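Local coordinates for triacylglycerol lipase (Clostridium botulinum, PDB 5AH1), which hydrolyses synthetic polyesters and probably triacylglycerols, as a zinc-binding esterase of the alpha/beta-hydrolase superfamily, at residues Phe356-Ser367 against Trp380-Asn388. Numbering follows the deposited sequence.
Sequences FYPTANLMGRYS and WFPNDGVVN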
loop_
_atom_site.group_PDB
_atom_site.type_symbol
_atom_site.label_atom_id
_atom_site.label_comp_id
_atom_site.label_asym_id
_atom_site.label_seq_id
_atom_site.Cartn_x
_atom_site.Cartn_y
_atom_site.Cartn_z
ATOM N N PHE A 356 12.837 -12.404 1.414
ATOM C CA PHE A 356 13.243 -11.010 1.606
ATOM C C PHE A 356 14.674 -10.893 2.134
ATOM O O PHE A 356 15.128 -9.804 2.438
ATOM C CB PHE A 356 12.308 -10.297 2.602
ATOM C CG PHE A 356 10.888 -10.145 2.131
ATOM C CD1 PHE A 356 10.601 -9.815 0.823
ATOM C CD2 PHE A 356 9.841 -10.325 3.019
ATOM C CE1 PHE A 356 9.293 -9.670 0.404
ATOM C CE2 PHE A 356 8.528 -10.183 2.606
ATOM C CZ PHE A 356 8.256 -9.862 1.295
ATOM N N TYR A 357 15.399 -11.996 2.269
ATOM C CA TYR A 357 16.792 -11.868 2.691
ATOM C C TYR A 357 17.603 -10.952 1.755
ATOM O O TYR A 357 18.287 -10.046 2.217
ATOM C CB TYR A 357 17.484 -13.224 2.808
ATOM C CG TYR A 357 17.067 -14.122 3.960
ATOM C CD1 TYR A 357 16.225 -13.689 4.978
ATOM C CD2 TYR A 357 17.552 -15.421 4.029
ATOM C CE1 TYR A 357 15.869 -14.538 6.017
ATOM C CE2 TYR A 357 17.200 -16.268 5.056
ATOM C CZ TYR A 357 16.377 -15.827 6.050
ATOM O OH TYR A 357 16.047 -16.695 7.065
ATOM N N PRO A 358 17.528 -11.172 0.435
ATOM C CA PRO A 358 18.398 -10.335 -0.400
ATOM C C PRO A 358 17.943 -8.879 -0.466
ATOM O O PRO A 358 18.781 -7.971 -0.531
ATOM C CB PRO A 358 18.314 -10.998 -1.778
ATOM C CG PRO A 358 17.073 -11.785 -1.761
ATOM C CD PRO A 358 16.863 -12.231 -0.335
ATOM N N THR A 359 16.635 -8.651 -0.446
ATOM C CA THR A 359 16.104 -7.305 -0.511
ATOM C C THR A 359 16.423 -6.551 0.781
ATOM O O THR A 359 16.859 -5.397 0.740
ATOM C CB THR A 359 14.596 -7.318 -0.796
ATOM O OG1 THR A 359 13.941 -8.175 0.141
ATOM C CG2 THR A 359 14.331 -7.836 -2.207
ATOM N N ALA A 360 16.216 -7.192 1.929
ATOM C CA ALA A 360 16.556 -6.588 3.215
ATOM C C ALA A 360 18.042 -6.285 3.299
ATOM O O ALA A 360 18.442 -5.238 3.781
ATOM C CB ALA A 360 16.160 -7.510 4.347
ATOM N N ASN A 361 18.867 -7.214 2.836
ATOM C CA ASN A 361 20.303 -7.044 2.970
ATOM C C ASN A 361 20.822 -5.965 2.014
ATOM O O ASN A 361 21.710 -5.197 2.381
ATOM C CB ASN A 361 21.013 -8.393 2.817
ATOM C CG ASN A 361 20.626 -9.371 3.941
ATOM O OD1 ASN A 361 20.137 -8.951 5.002
ATOM N ND2 ASN A 361 20.812 -10.667 3.703
ATOM N N LEU A 362 20.274 -5.879 0.805
ATOM C CA LEU A 362 20.692 -4.798 -0.087
ATOM C C LEU A 362 20.248 -3.423 0.404
ATOM O O LEU A 362 21.034 -2.491 0.407
ATOM C CB LEU A 362 20.247 -5.053 -1.539
ATOM C CG LEU A 362 21.040 -6.133 -2.294
ATOM C CD1 LEU A 362 20.741 -6.072 -3.765
ATOM C CD2 LEU A 362 22.567 -6.055 -2.075
ATOM N N MET A 363 18.998 -3.284 0.827
ATOM C CA MET A 363 18.579 -2.022 1.414
ATOM C C MET A 363 19.404 -1.708 2.664
ATOM O O MET A 363 19.695 -0.557 2.955
ATOM C CB MET A 363 17.108 -2.070 1.823
ATOM C CG MET A 363 16.122 -1.780 0.716
ATOM S SD MET A 363 14.416 -1.665 1.341
ATOM C CE MET A 363 14.166 -3.373 1.524
ATOM N N GLY A 364 19.768 -2.753 3.402
ATOM C CA GLY A 364 20.465 -2.602 4.667
ATOM C C GLY A 364 21.898 -2.115 4.551
ATOM O O GLY A 364 22.554 -1.886 5.569
ATOM N N ARG A 365 22.383 -1.946 3.325
ATOM C CA ARG A 365 23.715 -1.379 3.117
ATOM C C ARG A 365 23.746 -0.360 1.986
ATOM O O ARG A 365 24.821 0.022 1.509
ATOM C CB ARG A 365 24.728 -2.483 2.832
ATOM C CG ARG A 365 24.526 -3.202 1.499
ATOM C CD ARG A 365 25.373 -4.467 1.439
ATOM N NE ARG A 365 24.963 -5.374 2.503
ATOM C CZ ARG A 365 25.716 -6.332 3.022
ATOM N NH1 ARG A 365 26.950 -6.524 2.570
ATOM N NH2 ARG A 365 25.224 -7.089 4.000
ATOM N N TYR A 366 22.569 0.086 1.558
ATOM C CA TYR A 366 22.472 1.023 0.440
ATOM C C TYR A 366 22.489 2.471 0.913
ATOM O O TYR A 366 21.602 2.910 1.648
ATOM C CB TYR A 366 21.205 0.764 -0.367
ATOM C CG TYR A 366 21.045 1.661 -1.578
ATOM C CD1 TYR A 366 21.654 1.350 -2.774
ATOM C CD2 TYR A 366 20.294 2.813 -1.524
ATOM C CE1 TYR A 366 21.515 2.171 -3.886
ATOM C CE2 TYR A 366 20.133 3.632 -2.620
ATOM C CZ TYR A 366 20.742 3.310 -3.797
ATOM O OH TYR A 366 20.565 4.120 -4.894
ATOM N N SER A 367 23.516 3.188 0.469
ATOM C CA SER A 367 23.648 4.618 0.682
ATOM C C SER A 367 23.632 5.347 -0.642
ATOM O O SER A 367 23.814 4.738 -1.706
ATOM C CB SER A 367 24.964 4.925 1.384
ATOM O OG SER A 367 24.960 4.377 2.677
ATOM N N TRP A 380 18.592 4.922 7.032
ATOM C CA TRP A 380 17.715 4.253 6.078
ATOM C C TRP A 380 17.917 2.741 6.062
ATOM O O TRP A 380 17.153 2.025 5.443
ATOM C CB TRP A 380 17.929 4.812 4.678
ATOM C CG TRP A 380 17.329 6.157 4.486
ATOM C CD1 TRP A 380 17.793 7.348 4.961
ATOM C CD2 TRP A 380 16.154 6.456 3.739
ATOM N NE1 TRP A 380 16.980 8.361 4.559
ATOM C CE2 TRP A 380 15.950 7.841 3.815
ATOM C CE3 TRP A 380 15.232 5.677 3.032
ATOM C CZ2 TRP A 380 14.885 8.476 3.172
ATOM C CZ3 TRP A 380 14.170 6.296 2.423
ATOM C CH2 TRP A 380 13.987 7.680 2.507
ATOM N N PHE A 381 18.965 2.243 6.708
ATOM C CA PHE A 381 19.264 0.823 6.619
ATOM C C PHE A 381 18.193 -0.130 7.203
ATOM O O PHE A 381 17.875 -1.147 6.582
ATOM C CB PHE A 381 20.629 0.479 7.229
ATOM C CG PHE A 381 21.823 1.090 6.522
ATOM C CD1 PHE A 381 21.755 1.671 5.261
ATOM C CD2 PHE A 381 23.051 1.063 7.155
ATOM C CE1 PHE A 381 22.901 2.215 4.669
ATOM C CE2 PHE A 381 24.174 1.598 6.580
ATOM C CZ PHE A 381 24.096 2.177 5.338
ATOM N N PRO A 382 17.667 0.152 8.408
ATOM C CA PRO A 382 16.667 -0.781 8.950
ATOM C C PRO A 382 15.449 -0.884 8.040
ATOM O O PRO A 382 14.984 0.120 7.483
ATOM C CB PRO A 382 16.312 -0.171 10.315
ATOM C CG PRO A 382 17.559 0.595 10.705
ATOM C CD PRO A 382 18.066 1.164 9.401
ATOM N N ASN A 383 14.908 -2.088 7.913
ATOM C CA ASN A 383 13.776 -2.291 7.013
ATOM C C ASN A 383 12.959 -3.525 7.401
ATOM O O ASN A 383 13.260 -4.195 8.393
ATOM C CB ASN A 383 14.265 -2.320 5.546
ATOM C CG ASN A 383 15.140 -3.516 5.233
ATOM O OD1 ASN A 383 14.640 -4.624 5.017
ATOM N ND2 ASN A 383 16.459 -3.306 5.216
ATOM N N ASP A 384 11.906 -3.778 6.629
ATOM C CA ASP A 384 11.014 -4.922 6.858
ATOM C C ASP A 384 11.066 -5.931 5.713
ATOM O O ASP A 384 10.175 -6.779 5.580
ATOM C CB ASP A 384 9.568 -4.456 7.089
ATOM C CG ASP A 384 8.938 -3.841 5.849
ATOM O OD1 ASP A 384 9.604 -3.811 4.781
ATOM O OD2 ASP A 384 7.793 -3.355 5.943
ATOM N N GLY A 385 12.108 -5.819 4.887
ATOM C CA GLY A 385 12.272 -6.648 3.704
ATOM C C GLY A 385 11.906 -5.935 2.411
ATOM O O GLY A 385 12.361 -6.330 1.329
ATOM N N VAL A 386 11.082 -4.890 2.503
ATOM C CA VAL A 386 10.575 -4.184 1.324
ATOM C C VAL A 386 10.703 -2.665 1.439
ATOM O O VAL A 386 11.048 -2.012 0.454
ATOM C CB VAL A 386 9.116 -4.611 0.993
ATOM C CG1 VAL A 386 8.602 -3.907 -0.235
ATOM C CG2 VAL A 386 9.037 -6.108 0.795
ATOM N N VAL A 387 10.450 -2.129 2.630
ATOM C CA VAL A 387 10.438 -0.686 2.847
ATOM C C VAL A 387 11.312 -0.301 4.033
ATOM O O VAL A 387 11.215 -0.882 5.105
ATOM C CB VAL A 387 8.996 -0.156 3.075
ATOM C CG1 VAL A 387 8.985 1.338 3.281
ATOM C CG2 VAL A 387 8.101 -0.528 1.893
ATOM N N ASN A 388 12.141 0.724 3.839
ATOM C CA ASN A 388 12.963 1.254 4.926
ATOM C C ASN A 388 12.078 1.737 6.074
ATOM O O ASN A 388 11.090 2.421 5.835
ATOM C CB ASN A 388 13.811 2.422 4.428
ATOM C CG ASN A 388 14.412 2.167 3.055
ATOM O OD1 ASN A 388 13.708 2.242 2.054
ATOM N ND2 ASN A 388 15.704 1.845 3.004
#
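The amide of N383 lies between helix 357-363 and its own loop and bonds to both: ND2 donates to A360 O on the helix (3.1 Å), meeting a lone pair in the carbonyl plane, and to F381 O on the loop, while OD1 accepts from G385 N in an Asx turn. These three bonds fix the rotation of the amide, and A360 O, which also takes the helical bond from G364 N, has two donors. In this alpha/beta-hydrolase fold the contact packs a short helix after strand 345-347 against a loop that leads toward strand 403-405.

With CG set between the backbone N and the carbonyl carbon (chi1 66°), N383 swings its amide to the helix, where OD1 rests 3.3 Å from A360 CB. M363 reaches past it, its SD alongside the V386 carbonyl, and a bend at chi3 (-77°) brings CE to 3.5 Å from G385 O. G385 itself, at a positive phi of 102°, brings its CA to 3.8 Å from F356 CB; beyond it, V386 CG2 sits over one face of the F356 ring. D384 OD1 takes the backbone N of V386 and of V387 from opposite faces of the carboxylate plane. Its OD2 is bonded to T333 OG1 and to H426 ND1, the latter consistent with the Asp-His pair of a catalytic triad, so the contact probably shapes the loop carrying the acid.

Past the helix the chain runs over one face and along the edge of the F381 ring. R365 CA lies over the same face as G364 O, Y366 O approaches the ring edge in plane, and G364 O stands 3.2 Å from F381 CG.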